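Local coordinates for endosialidase (Enterobacteria phage phi92, PDB 4HIZ), which cleaves polysialic acid internally, hydrolysing alpha-2,8 and alpha-2,9 linkages of the sialic acid polymer, at residues T86-F91 with V474-V479; H147-G152 with E291-T296; R157-I162 with Y303-G308. All coordinates share one frame; numbering follows the deposited sequence.

Contact 1: T86-F91 with V474-V479; sequences TQDKTF and VGSVCV. With NA (sodium ion), chain B; EDO (1,2-ethanediol), chain L.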
ATOM      1  N   THR A  86     -17.155  16.136  -3.250  1.00  9.60           N
ATOM      2  CA  THR A  86     -17.729  15.530  -4.462  1.00  9.47           C
ATOM      3  C   THR A  86     -18.851  16.428  -5.019  1.00 10.13           C
ATOM      4  O   THR A  86     -19.160  16.305  -6.198  1.00 11.00           O
ATOM      5  CB  THR A  86     -18.334  14.155  -4.205  1.00 10.27           C
ATOM      6  OG1 THR A  86     -19.405  14.306  -3.271  1.00 11.37           O
ATOM      7  CG2 THR A  86     -17.244  13.165  -3.630  1.00 10.92           C
ATOM      8  N   GLN A  87     -19.422  17.324  -4.199  1.00  9.46           N
ATOM      9  CA  GLN A  87     -20.560  18.167  -4.674  1.00  9.77           C
ATOM     10  C   GLN A  87     -20.202  18.874  -5.980  1.00 10.73           C
ATOM     11  O   GLN A  87     -19.089  19.391  -6.116  1.00 10.72           O
ATOM     12  CB  GLN A  87     -20.971  19.222  -3.616  1.00 10.87           C
ATOM     13  CG  GLN A  87     -19.861  20.175  -3.289  1.00 12.10           C
ATOM     14  CD  GLN A  87     -20.265  21.267  -2.267  1.00 12.20           C
ATOM     15  OE1 GLN A  87     -19.420  21.759  -1.522  1.00 12.52           O
ATOM     16  NE2 GLN A  87     -21.548  21.660  -2.262  1.00 13.87           N
ATOM     17  N   ASP A  88     -21.097  18.845  -6.978  1.00 11.93           N
ATOM     18  CA  ASP A  88     -22.093  17.796  -7.185  1.00 12.67           C
ATOM     19  C   ASP A  88     -21.733  17.218  -8.559  1.00 12.68           C
ATOM     20  O   ASP A  88     -22.262  17.678  -9.588  1.00 12.26           O
ATOM     21  CB  ASP A  88     -23.529  18.354  -7.178  1.00 13.69           C
ATOM     22  CG  ASP A  88     -24.577  17.272  -7.412  1.00 14.69           C
ATOM     23  OD1 ASP A  88     -24.243  16.061  -7.247  1.00 15.82           O
ATOM     24  OD2 ASP A  88     -25.740  17.616  -7.770  1.00 15.32           O
ATOM     25  N   LYS A  89     -20.821  16.248  -8.569  1.00 11.61           N
ATOM     26  CA  LYS A  89     -20.096  15.839  -9.772  1.00 11.18           C
ATOM     27  C   LYS A  89     -20.164  14.364 -10.077  1.00 10.57           C
ATOM     28  O   LYS A  89     -19.627  13.938 -11.112  1.00 10.87           O
ATOM     29  CB  LYS A  89     -18.583  16.175  -9.610  1.00 11.37           C
ATOM     30  CG  LYS A  89     -18.314  17.697  -9.487  1.00  9.61           C
ATOM     31  CD  LYS A  89     -16.813  17.984  -9.425  1.00  9.94           C
ATOM     32  CE  LYS A  89     -16.219  17.587  -8.011  1.00 10.30           C
ATOM     33  NZ  LYS A  89     -16.618  18.638  -6.928  1.00 11.30           N
ATOM     34  N   THR A  90     -20.748  13.557  -9.192  1.00 10.07           N
ATOM     35  CA  THR A  90     -20.702  12.103  -9.458  1.00 10.29           C
ATOM     36  C   THR A  90     -21.500  11.671 -10.686  1.00 11.04           C
ATOM     37  O   THR A  90     -22.467  12.332 -11.073  1.00 12.48           O
ATOM     38  CB  THR A  90     -21.157  11.259  -8.242  1.00 11.33           C
ATOM     39  OG1 THR A  90     -22.542  11.485  -7.972  1.00 11.90           O
ATOM     40  CG2 THR A  90     -20.284  11.547  -7.009  1.00 11.62           C
ATOM     41  N   PHE A  91     -21.096  10.554 -11.291  1.00 10.51           N
ATOM     42  CA  PHE A  91     -21.835  10.001 -12.418  1.00  9.90           C
ATOM     43  C   PHE A  91     -21.419   8.560 -12.640  1.00  9.88           C
ATOM     44  O   PHE A  91     -20.395   8.104 -12.108  1.00 10.73           O
ATOM     45  CB  PHE A  91     -21.615  10.888 -13.690  1.00 10.34           C
ATOM     46  CG  PHE A  91     -20.186  10.921 -14.176  1.00 10.60           C
ATOM     47  CD1 PHE A  91     -19.691   9.929 -15.045  1.00 11.35           C
ATOM     48  CD2 PHE A  91     -19.313  11.915 -13.745  1.00 11.60           C
ATOM     49  CE1 PHE A  91     -18.358   9.976 -15.477  1.00 12.43           C
ATOM     50  CE2 PHE A  91     -17.973  11.973 -14.182  1.00 12.22           C
ATOM     51  CZ  PHE A  91     -17.485  10.992 -15.052  1.00 12.49           C
ATOM     52  N   VAL A 474     -21.134  17.816   1.915  1.00 10.09           N
ATOM     53  CA  VAL A 474     -20.761  18.439   0.644  1.00 10.36           C
ATOM     54  C   VAL A 474     -20.659  17.370  -0.471  1.00  9.55           C
ATOM     55  O   VAL A 474     -19.659  17.279  -1.188  1.00  9.85           O
ATOM     56  CB  VAL A 474     -19.487  19.351   0.742  1.00 11.11           C
ATOM     57  CG1 VAL A 474     -19.828  20.649   1.562  1.00 12.62           C
ATOM     58  CG2 VAL A 474     -18.235  18.634   1.341  1.00 12.61           C
ATOM     59  N   GLY A 475     -21.736  16.597  -0.591  1.00 10.05           N
ATOM     60  CA  GLY A 475     -21.712  15.340  -1.348  1.00  9.17           C
ATOM     61  C   GLY A 475     -22.515  15.370  -2.646  1.00 10.07           C
ATOM     62  O   GLY A 475     -22.866  16.426  -3.187  1.00 11.16           O
ATOM     63  N   SER A 476     -22.756  14.163  -3.148  1.00  9.04           N
ATOM     64  CA  SER A 476     -23.330  14.026  -4.492  1.00  9.74           C
ATOM     65  C   SER A 476     -23.991  12.659  -4.574  1.00  9.94           C
ATOM     66  O   SER A 476     -23.577  11.715  -3.865  1.00 11.31           O
ATOM     67  CB  SER A 476     -22.168  14.148  -5.472  1.00 11.00           C
ATOM     68  OG  SER A 476     -22.614  14.074  -6.813  1.00 12.57           O
ATOM     69  N   VAL A 477     -25.022  12.529  -5.415  1.00  9.48           N
ATOM     70  CA  VAL A 477     -25.741  11.250  -5.543  1.00  9.51           C
ATOM     71  C   VAL A 477     -25.717  10.758  -6.964  1.00  9.87           C
ATOM     72  O   VAL A 477     -25.959  11.535  -7.914  1.00 10.81           O
ATOM     73  CB  VAL A 477     -27.220  11.416  -5.082  1.00 10.08           C
ATOM     74  CG1 VAL A 477     -28.091  10.165  -5.452  1.00 10.20           C
ATOM     75  CG2 VAL A 477     -27.246  11.721  -3.532  1.00 10.64           C
ATOM     76  N   CYS A 478     -25.468   9.454  -7.132  1.00  9.48           N
ATOM     77  CA  CYS A 478     -25.638   8.873  -8.465  1.00 10.50           C
ATOM     78  C   CYS A 478     -26.226   7.467  -8.329  1.00 11.23           C
ATOM     79  O   CYS A 478     -26.378   6.948  -7.215  1.00 11.87           O
ATOM     80  CB  CYS A 478     -24.292   8.825  -9.225  1.00 12.29           C
ATOM     81  SG  CYS A 478     -23.030   7.813  -8.372  1.00 13.79           S
ATOM     82  N   VAL A 479     -26.580   6.851  -9.463  1.00 11.10           N
ATOM     83  CA  VAL A 479     -27.260   5.560  -9.414  1.00 11.13           C
ATOM     84  C   VAL A 479     -26.675   4.643 -10.448  1.00 10.76           C
ATOM     85  O   VAL A 479     -26.397   5.064 -11.586  1.00 13.45           O
ATOM     86  CB  VAL A 479     -28.790   5.759  -9.719  1.00 12.41           C
ATOM     87  CG1 VAL A 479     -29.526   4.424  -9.958  1.00 14.26           C
ATOM     88  CG2 VAL A 479     -29.452   6.508  -8.556  1.00 12.55           C
TER
HETATM   89 NA    NA B 826     -25.038  12.409 -10.274  1.00 44.46          NA
HETATM   90  C1  EDO L 806     -25.749   8.115 -13.833  1.00 29.27           C
HETATM   91  O1  EDO L 806     -24.815   9.191 -13.823  1.00 21.85           O
HETATM   92  C2  EDO L 806     -26.991   8.382 -12.980  1.00 31.02           C
HETATM   93  O2  EDO L 806     -26.596   8.757 -11.674  1.00 26.18           O
HETATM   94  O   HOH W   1     -17.740  15.258  -0.542  1.00 11.26           O
HETATM   95  O   HOH W   2     -26.224  14.398  -7.229  1.00 15.54           O
HETATM   96  O   HOH W   3     -26.477  12.293 -12.728  1.00 47.01           O
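The loop 86-91 runs along strand 474-479, with Gln87 across from Gly475 and Asp88 from Ser476, and one backbone bond joins them, Gln87 N to Val474 O at 3.0 Å. A water also bridges that carbonyl to Thr86 N. Next in the loop, Gln87 CA makes a C-H...O contact with Gly475 O. The polar centre is the Ser476 hydroxyl. A trans chi1 of -178° carries OG of Ser476 into the loop, where it donates to Asp88 OD1 at 2.6 Å, nearly in line with the carboxylate C-O bond. The same OG accepts twice, from Thr90 N at 3.1 Å and from Thr90 OG1 at 2.8 Å, so three bonds fix its rotation. A cis peptide joins Gln87 to Asp88 in the loop. In the catalytic beta-propeller domain, 473-480 is an edge strand of its four-stranded sheet, and the loop lines that edge instead of adding another strand. Further along, a sodium ion links the two backbones through Thr90 O and Val477 O, each 2.7 Å from the metal; a water is a further ligand. Thr86 OG1 comes to 3.2 Å from Gly475 CA and is hydrogen-bonded to Ile487 O. Asp88 OD2 turns instead to Lys353, in a salt bridge, while the extended Gln87 chain crosses Val474, its OE1 3.3 Å from Val474 CG1 and its NE2 hydrogen-bonded to Glu349.

Contact 2: H147-G152 with E291-T296; sequences HCMSMG and ETHSFT. With EDO (1,2-ethanediol), chain P; EDO (1,2-ethanediol), chain J.
Two hydrogen bonds hold Met149 and Ser150 to Ser294. Ser294 N points almost straight at Met149 O (2.9 Å, 170° at the hydrogen), and the Ser150 hydroxyl OG returns a bond to Ser294 O at 2.7 Å, approaching from well above the carbonyl plane. A water adds an indirect link, accepting from Met149 N and donating to Thr292 OG1, which is itself hydrogen-bonded to Glu163. Sulfur and van der Waals contacts flank these bonds. The extended Met149 chain brings SD to the edge of the His293 imidazole, 3.9 Å from His293 CD2 and in the ring plane, while CE of Met149 is 3.8 Å from Glu291 OE2. At the other end the Phe295 ring turns one face to the backbone of Gly152, and Gly152 CA is 3.6 Å from CD1 of Phe295; a glycine leaves room here for the ring. Strands 150-152 and 291-296 run roughly parallel, at 20°, with their axes 5.0 Å apart at the closest. Strands 144-154 and 291-297 are each an edge strand of a four-stranded antiparallel sheet, consistent with innermost strands of adjacent propeller blades, with 157-166 following one and 304-311 the other; strand 347-355 packs on His293, Ser294 and Thr296.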
ATOM      1  N   HIS A 147     -10.692  24.730  -9.740  1.00 12.01           N
ATOM      2  CA  HIS A 147     -11.721  24.345  -8.776  1.00 11.71           C
ATOM      3  C   HIS A 147     -12.912  23.848  -9.608  1.00 12.28           C
ATOM      4  O   HIS A 147     -13.129  24.293 -10.729  1.00 12.88           O
ATOM      5  CB  HIS A 147     -12.109  25.624  -7.996  1.00 12.42           C
ATOM      6  CG  HIS A 147     -13.148  25.439  -6.939  1.00 13.54           C
ATOM      7  ND1 HIS A 147     -14.503  25.597  -7.172  1.00 14.69           N
ATOM      8  CD2 HIS A 147     -13.019  25.207  -5.609  1.00 14.24           C
ATOM      9  CE1 HIS A 147     -15.161  25.429  -6.038  1.00 15.22           C
ATOM     10  NE2 HIS A 147     -14.283  25.191  -5.074  1.00 15.25           N
ATOM     11  N   CYS A 148     -13.679  22.899  -9.083  1.00 11.97           N
ATOM     12  CA  CYS A 148     -14.823  22.415  -9.834  1.00 11.35           C
ATOM     13  C   CYS A 148     -15.867  21.827  -8.923  1.00 10.96           C
ATOM     14  O   CYS A 148     -15.532  20.991  -8.051  1.00 11.39           O
ATOM     15  CB  CYS A 148     -14.355  21.334 -10.838  1.00 11.91           C
ATOM     16  SG  CYS A 148     -15.696  20.607 -11.863  1.00 12.56           S
ATOM     17  N   MET A 149     -17.120  22.225  -9.122  1.00 10.33           N
ATOM     18  CA  MET A 149     -18.268  21.577  -8.491  1.00 10.73           C
ATOM     19  C   MET A 149     -19.355  21.173  -9.496  1.00 11.13           C
ATOM     20  O   MET A 149     -20.451  20.760  -9.092  1.00 11.36           O
ATOM     21  CB  MET A 149     -18.858  22.454  -7.374  1.00 11.46           C
ATOM     22  CG  MET A 149     -17.903  22.580  -6.160  1.00 12.03           C
ATOM     23  SD  MET A 149     -18.659  23.640  -4.931  1.00 15.10           S
ATOM     24  CE  MET A 149     -17.457  23.421  -3.603  1.00 16.35           C
ATOM     25  N   SER A 150     -19.073  21.282 -10.799  1.00 11.35           N
ATOM     26  CA  SER A 150     -20.065  20.889 -11.803  1.00 11.58           C
ATOM     27  C   SER A 150     -19.350  20.036 -12.837  1.00 11.48           C
ATOM     28  O   SER A 150     -18.419  20.526 -13.503  1.00 12.63           O
ATOM     29  CB  SER A 150     -20.638  22.151 -12.494  1.00 12.30           C
ATOM     30  OG  SER A 150     -21.593  21.742 -13.469  1.00 13.60           O
ATOM     31  N   MET A 151     -19.777  18.774 -12.974  1.00 10.25           N
ATOM     32  CA  MET A 151     -19.196  17.855 -13.949  1.00 11.28           C
ATOM     33  C   MET A 151     -20.203  16.752 -14.247  1.00 11.13           C
ATOM     34  O   MET A 151     -20.998  16.364 -13.371  1.00 11.02           O
ATOM     35  CB  MET A 151     -17.950  17.182 -13.314  1.00 12.25           C
ATOM     36  CG  MET A 151     -17.178  16.245 -14.277  1.00 12.74           C
ATOM     37  SD  MET A 151     -15.708  15.512 -13.470  1.00 14.08           S
ATOM     38  CE  MET A 151     -14.611  16.939 -13.387  1.00 16.65           C
ATOM     39  N   GLY A 152     -20.162  16.234 -15.470  1.00 11.14           N
ATOM     40  CA  GLY A 152     -20.999  15.092 -15.824  1.00 11.89           C
ATOM     41  C   GLY A 152     -20.779  14.706 -17.274  1.00 12.64           C
ATOM     42  O   GLY A 152     -19.828  15.153 -17.927  1.00 13.63           O
ATOM     43  N   GLU A 291     -20.357  30.379  -7.181  1.00 14.69           N
ATOM     44  CA  GLU A 291     -19.994  28.995  -7.525  1.00 14.45           C
ATOM     45  C   GLU A 291     -20.884  28.483  -8.612  1.00 13.87           C
ATOM     46  O   GLU A 291     -22.080  28.781  -8.619  1.00 14.72           O
ATOM     47  CB  GLU A 291     -20.147  28.011  -6.325  1.00 16.10           C
ATOM     48  CG  GLU A 291     -19.114  28.190  -5.227  1.00 18.63           C
ATOM     49  CD  GLU A 291     -19.421  27.381  -3.970  1.00 21.20           C
ATOM     50  OE1 GLU A 291     -20.587  27.015  -3.766  1.00 23.01           O
ATOM     51  OE2 GLU A 291     -18.503  27.081  -3.185  1.00 22.51           O
ATOM     52  N   THR A 292     -20.300  27.711  -9.533  1.00 13.48           N
ATOM     53  CA  THR A 292     -21.061  26.793 -10.385  1.00 13.25           C
ATOM     54  C   THR A 292     -21.048  25.413  -9.709  1.00 13.88           C
ATOM     55  O   THR A 292     -20.031  25.010  -9.096  1.00 15.37           O
ATOM     56  CB  THR A 292     -20.489  26.696 -11.814  1.00 13.32           C
ATOM     57  OG1 THR A 292     -19.114  26.301 -11.805  1.00 13.50           O
ATOM     58  CG2 THR A 292     -20.575  28.086 -12.548  1.00 12.71           C
ATOM     59  N   HIS A 293     -22.165  24.705  -9.826  1.00 11.86           N
ATOM     60  CA  HIS A 293     -22.406  23.567  -8.926  1.00 11.30           C
ATOM     61  C   HIS A 293     -23.519  22.712  -9.479  1.00 11.73           C
ATOM     62  O   HIS A 293     -24.607  23.237  -9.784  1.00 13.55           O
ATOM     63  CB  HIS A 293     -22.776  24.118  -7.527  1.00 12.07           C
ATOM     64  CG  HIS A 293     -23.119  23.066  -6.504  1.00 12.09           C
ATOM     65  ND1 HIS A 293     -24.398  22.568  -6.354  1.00 11.82           N
ATOM     66  CD2 HIS A 293     -22.367  22.462  -5.543  1.00 12.93           C
ATOM     67  CE1 HIS A 293     -24.421  21.709  -5.339  1.00 11.75           C
ATOM     68  NE2 HIS A 293     -23.204  21.640  -4.828  1.00 12.83           N
ATOM     69  N   SER A 294     -23.248  21.410  -9.669  1.00 12.02           N
ATOM     70  CA  SER A 294     -24.241  20.446 -10.167  1.00 11.26           C
ATOM     71  C   SER A 294     -24.384  20.530 -11.697  1.00 12.04           C
ATOM     72  O   SER A 294     -24.065  21.558 -12.332  1.00 13.00           O
ATOM     73  CB  SER A 294     -25.615  20.610  -9.460  1.00 11.48           C
ATOM     74  OG  SER A 294     -26.383  19.416  -9.540  1.00 12.24           O
ATOM     75  N   PHE A 295     -24.869  19.443 -12.265  1.00 11.81           N
ATOM     76  CA  PHE A 295     -24.903  19.283 -13.719  1.00 12.45           C
ATOM     77  C   PHE A 295     -26.033  18.327 -14.022  1.00 12.23           C
ATOM     78  O   PHE A 295     -26.167  17.279 -13.371  1.00 12.74           O
ATOM     79  CB  PHE A 295     -23.564  18.675 -14.197  1.00 12.44           C
ATOM     80  CG  PHE A 295     -23.501  18.413 -15.667  1.00 13.30           C
ATOM     81  CD1 PHE A 295     -23.892  17.181 -16.172  1.00 13.08           C
ATOM     82  CD2 PHE A 295     -23.029  19.393 -16.537  1.00 13.74           C
ATOM     83  CE1 PHE A 295     -23.801  16.898 -17.563  1.00 14.83           C
ATOM     84  CE2 PHE A 295     -22.942  19.147 -17.919  1.00 14.76           C
ATOM     85  CZ  PHE A 295     -23.328  17.896 -18.428  1.00 15.19           C
ATOM     86  N   THR A 296     -26.841  18.622 -15.043  1.00 12.08           N
ATOM     87  CA  THR A 296     -27.782  17.589 -15.481  1.00 12.98           C
ATOM     88  C   THR A 296     -28.093  17.737 -16.977  1.00 13.21           C
ATOM     89  O   THR A 296     -28.158  18.846 -17.528  1.00 13.89           O
ATOM     90  CB  THR A 296     -29.093  17.613 -14.634  1.00 13.94           C
ATOM     91  OG1 THR A 296     -29.907  16.480 -14.954  1.00 13.59           O
ATOM     92  CG2 THR A 296     -29.905  18.891 -14.904  1.00 13.88           C
TER
HETATM   93  C1  EDO P 810     -14.038  24.264  -1.930  1.00 32.42           C
HETATM   94  O1  EDO P 810     -14.738  25.433  -2.361  1.00 28.30           O
HETATM   95  C2  EDO P 810     -12.741  24.717  -1.292  1.00 39.15           C
HETATM   96  O2  EDO P 810     -13.110  25.757  -0.376  1.00 44.33           O
HETATM   97  C1  EDO J 804     -30.365  12.162 -13.800  1.00 39.82           C
HETATM   98  O1  EDO J 804     -29.097  11.491 -13.786  1.00 41.81           O
HETATM   99  C2  EDO J 804     -30.339  13.358 -14.751  1.00 39.57           C
HETATM  100  O2  EDO J 804     -29.004  13.907 -14.866  1.00 40.12           O
HETATM  101  O   HOH W   4     -17.631  24.019 -11.261  1.00 13.95           O

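Contact 3: R157-I162 with Y303-G308; sequences RLYAVI and YTFAVG
Arg157 meets Tyr303 where two four-stranded sheets, adjacent blades of the beta-propeller, face each other through strands 157-166 and 304-311. The strands run in similar directions, 26° apart, but the CA atoms of Val161 and Val307 are 8.3 Å apart and those of Tyr159 and Phe305 9.9 Å, so side chains alone bridge the gap and no hydrogen bond crosses it. Arg157 contributes its aliphatic part: CD lies 4.2 Å from Tyr303 CE2, while the guanidinium group is engaged with Asp214, Gly209 and Ser179. Two residues on, Tyr159 supplies the main surface. Its ring receives the edge of Phe305 in a tilted edge-to-face pair, with centroids 5.0 Å apart and planes at 57°. Phe305 CE2 stands over the middle of the tyrosine ring, and the chi1 of Phe305, 62°, swings the phenyl group across to that face. The outer end of Tyr159 crosses Tyr303 at about a right angle, Tyr159 OH lying 3.6 Å from Tyr303 CD2. The hydroxyl of Tyr303, a residue at a G1 beta bulge, is hydrogen-bonded to Gly155 O, two residues before Arg157. Phe295 of strand 291-297 touches both Tyr159 and Phe305, extending the aromatic cluster. Beyond it the filling becomes aliphatic at Val161, whose CG2 meets both methyls of Val307, 4.0 Å from CG2 and 4.1 Å from CG1.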
ATOM      1  N   ARG A 157     -19.596  12.647 -24.116  1.00 11.69           N
ATOM      2  CA  ARG A 157     -18.451  13.469 -23.738  1.00 12.51           C
ATOM      3  C   ARG A 157     -18.507  13.798 -22.248  1.00 12.37           C
ATOM      4  O   ARG A 157     -19.601  13.979 -21.673  1.00 13.16           O
ATOM      5  CB  ARG A 157     -18.467  14.806 -24.495  1.00 12.56           C
ATOM      6  CG  ARG A 157     -18.407  14.659 -26.036  1.00 12.39           C
ATOM      7  CD  ARG A 157     -18.267  16.039 -26.748  1.00 12.95           C
ATOM      8  NE  ARG A 157     -17.038  16.727 -26.355  1.00 13.63           N
ATOM      9  CZ  ARG A 157     -15.829  16.486 -26.868  1.00 14.71           C
ATOM     10  NH1 ARG A 157     -15.663  15.581 -27.827  1.00 14.71           N
ATOM     11  NH2 ARG A 157     -14.778  17.184 -26.444  1.00 15.20           N
ATOM     12  N   LEU A 158     -17.331  13.938 -21.641  1.00 10.70           N
ATOM     13  CA  LEU A 158     -17.235  14.518 -20.305  1.00 11.64           C
ATOM     14  C   LEU A 158     -17.318  16.037 -20.398  1.00 12.30           C
ATOM     15  O   LEU A 158     -16.610  16.651 -21.193  1.00 13.53           O
ATOM     16  CB  LEU A 158     -15.865  14.159 -19.734  1.00 11.94           C
ATOM     17  CG  LEU A 158     -15.646  14.561 -18.268  1.00 14.34           C
ATOM     18  CD1 LEU A 158     -16.628  13.813 -17.296  1.00 15.16           C
ATOM     19  CD2 LEU A 158     -14.163  14.323 -17.819  1.00 15.07           C
ATOM     20  N   TYR A 159     -18.146  16.653 -19.563  1.00 11.59           N
ATOM     21  CA  TYR A 159     -18.203  18.102 -19.477  1.00 11.73           C
ATOM     22  C   TYR A 159     -17.913  18.514 -18.046  1.00 11.97           C
ATOM     23  O   TYR A 159     -18.380  17.874 -17.121  1.00 12.94           O
ATOM     24  CB  TYR A 159     -19.601  18.610 -19.878  1.00 12.58           C
ATOM     25  CG  TYR A 159     -19.757  18.709 -21.378  1.00 13.53           C
ATOM     26  CD1 TYR A 159     -19.317  19.847 -22.074  1.00 13.49           C
ATOM     27  CD2 TYR A 159     -20.297  17.648 -22.107  1.00 14.00           C
ATOM     28  CE1 TYR A 159     -19.424  19.916 -23.493  1.00 13.53           C
ATOM     29  CE2 TYR A 159     -20.422  17.708 -23.524  1.00 14.69           C
ATOM     30  CZ  TYR A 159     -19.967  18.827 -24.191  1.00 14.55           C
ATOM     31  OH  TYR A 159     -20.073  18.892 -25.554  1.00 15.55           O
ATOM     32  N   ALA A 160     -17.162  19.590 -17.875  1.00 11.86           N
ATOM     33  CA  ALA A 160     -16.901  20.094 -16.536  1.00 11.58           C
ATOM     34  C   ALA A 160     -16.800  21.617 -16.597  1.00 12.71           C
ATOM     35  O   ALA A 160     -16.230  22.165 -17.556  1.00 14.37           O
ATOM     36  CB  ALA A 160     -15.594  19.492 -15.976  1.00 13.18           C
ATOM     37  N   VAL A 161     -17.310  22.313 -15.578  1.00 12.72           N
ATOM     38  CA  VAL A 161     -17.033  23.735 -15.512  1.00 12.84           C
ATOM     39  C   VAL A 161     -15.821  23.862 -14.597  1.00 12.57           C
ATOM     40  O   VAL A 161     -15.927  23.695 -13.372  1.00 12.72           O
ATOM     41  CB  VAL A 161     -18.206  24.577 -14.954  1.00 13.39           C
ATOM     42  CG1 VAL A 161     -17.815  26.082 -14.924  1.00 12.36           C
ATOM     43  CG2 VAL A 161     -19.446  24.369 -15.824  1.00 14.39           C
ATOM     44  N   ILE A 162     -14.674  24.110 -15.221  1.00 12.27           N
ATOM     45  CA  ILE A 162     -13.424  24.237 -14.502  1.00 11.93           C
ATOM     46  C   ILE A 162     -13.206  25.707 -14.218  1.00 11.75           C
ATOM     47  O   ILE A 162     -13.064  26.542 -15.133  1.00 12.94           O
ATOM     48  CB  ILE A 162     -12.245  23.670 -15.301  1.00 12.31           C
ATOM     49  CG1 ILE A 162     -12.450  22.165 -15.541  1.00 13.20           C
ATOM     50  CG2 ILE A 162     -10.943  23.958 -14.564  1.00 13.41           C
ATOM     51  CD1 ILE A 162     -12.613  21.306 -14.234  1.00 12.70           C
ATOM     52  N   TYR A 303     -27.108  17.869 -26.912  1.00 15.77           N
ATOM     53  CA  TYR A 303     -26.151  18.508 -26.009  1.00 15.09           C
ATOM     54  C   TYR A 303     -26.806  19.672 -25.290  1.00 14.87           C
ATOM     55  O   TYR A 303     -26.242  20.762 -25.158  1.00 17.03           O
ATOM     56  CB  TYR A 303     -24.868  18.926 -26.737  1.00 14.90           C
ATOM     57  CG  TYR A 303     -24.123  17.707 -27.204  1.00 14.77           C
ATOM     58  CD1 TYR A 303     -24.457  17.101 -28.417  1.00 16.33           C
ATOM     59  CD2 TYR A 303     -23.138  17.119 -26.407  1.00 14.69           C
ATOM     60  CE1 TYR A 303     -23.820  15.968 -28.851  1.00 16.88           C
ATOM     61  CE2 TYR A 303     -22.493  15.954 -26.825  1.00 14.71           C
ATOM     62  CZ  TYR A 303     -22.839  15.388 -28.051  1.00 15.57           C
ATOM     63  OH  TYR A 303     -22.214  14.229 -28.481  1.00 15.79           O
ATOM     64  N   THR A 304     -28.016  19.431 -24.825  1.00 14.64           N
ATOM     65  CA  THR A 304     -28.708  20.422 -23.987  1.00 15.35           C
ATOM     66  C   THR A 304     -28.527  20.025 -22.527  1.00 14.87           C
ATOM     67  O   THR A 304     -28.885  18.923 -22.129  1.00 15.57           O
ATOM     68  CB  THR A 304     -30.234  20.458 -24.330  1.00 17.02           C
ATOM     69  OG1 THR A 304     -30.423  20.686 -25.749  1.00 19.11           O
ATOM     70  CG2 THR A 304     -30.909  21.578 -23.574  1.00 18.29           C
ATOM     71  N   PHE A 305     -27.948  20.911 -21.729  1.00 13.93           N
ATOM     72  CA  PHE A 305     -27.741  20.605 -20.311  1.00 13.51           C
ATOM     73  C   PHE A 305     -27.787  21.867 -19.465  1.00 13.46           C
ATOM     74  O   PHE A 305     -27.812  22.985 -19.983  1.00 14.52           O
ATOM     75  CB  PHE A 305     -26.465  19.767 -20.082  1.00 14.59           C
ATOM     76  CG  PHE A 305     -25.144  20.429 -20.480  1.00 13.87           C
ATOM     77  CD1 PHE A 305     -24.658  21.574 -19.830  1.00 14.40           C
ATOM     78  CD2 PHE A 305     -24.314  19.798 -21.407  1.00 12.99           C
ATOM     79  CE1 PHE A 305     -23.399  22.121 -20.171  1.00 14.57           C
ATOM     80  CE2 PHE A 305     -23.037  20.319 -21.733  1.00 13.45           C
ATOM     81  CZ  PHE A 305     -22.579  21.480 -21.143  1.00 14.04           C
ATOM     82  N   ALA A 306     -27.833  21.683 -18.153  1.00 11.96           N
ATOM     83  CA  ALA A 306     -27.904  22.815 -17.254  1.00 12.40           C
ATOM     84  C   ALA A 306     -26.825  22.648 -16.171  1.00 11.94           C
ATOM     85  O   ALA A 306     -26.508  21.523 -15.762  1.00 12.75           O
ATOM     86  CB  ALA A 306     -29.278  22.914 -16.607  1.00 12.58           C
ATOM     87  N   VAL A 307     -26.287  23.775 -15.708  1.00 12.53           N
ATOM     88  CA  VAL A 307     -25.293  23.794 -14.620  1.00 13.23           C
ATOM     89  C   VAL A 307     -25.883  24.681 -13.526  1.00 14.00           C
ATOM     90  O   VAL A 307     -26.447  25.728 -13.833  1.00 14.40           O
ATOM     91  CB  VAL A 307     -23.996  24.432 -15.147  1.00 14.35           C
ATOM     92  CG1 VAL A 307     -23.065  24.905 -14.019  1.00 14.93           C
ATOM     93  CG2 VAL A 307     -23.293  23.488 -16.151  1.00 14.50           C
ATOM     94  N   GLY A 308     -25.806  24.264 -12.260  1.00 12.35           N
ATOM     95  CA  GLY A 308     -26.349  25.120 -11.213  1.00 12.13           C
ATOM     96  C   GLY A 308     -25.396  26.266 -10.897  1.00 12.36           C
ATOM     97  O   GLY A 308     -24.176  26.180 -11.120  1.00 11.85           O
TER

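All three contacts lie in the catalytic beta-propeller domain. Contacts 2 and 3 join the same two sheets, their centres 8 Å apart: contact 2 uses strands 144-154 and 291-297, contact 3 the strands that follow each of them, 157-166 and 304-311. In sequence their segments alternate, first the two of one sheet and then the two of the other. Contact 1, about 10 Å from contact 2 and 14 Å from contact 3 between centres, brackets both in sequence, pairing the loop 86-91 with the late strand 473-480. Probable hydrogen bonds, Asp88 with Ser294 and Lys89 with Cys148, tie that loop into contact 2, so early, middle and late parts of the propeller meet in one buried region.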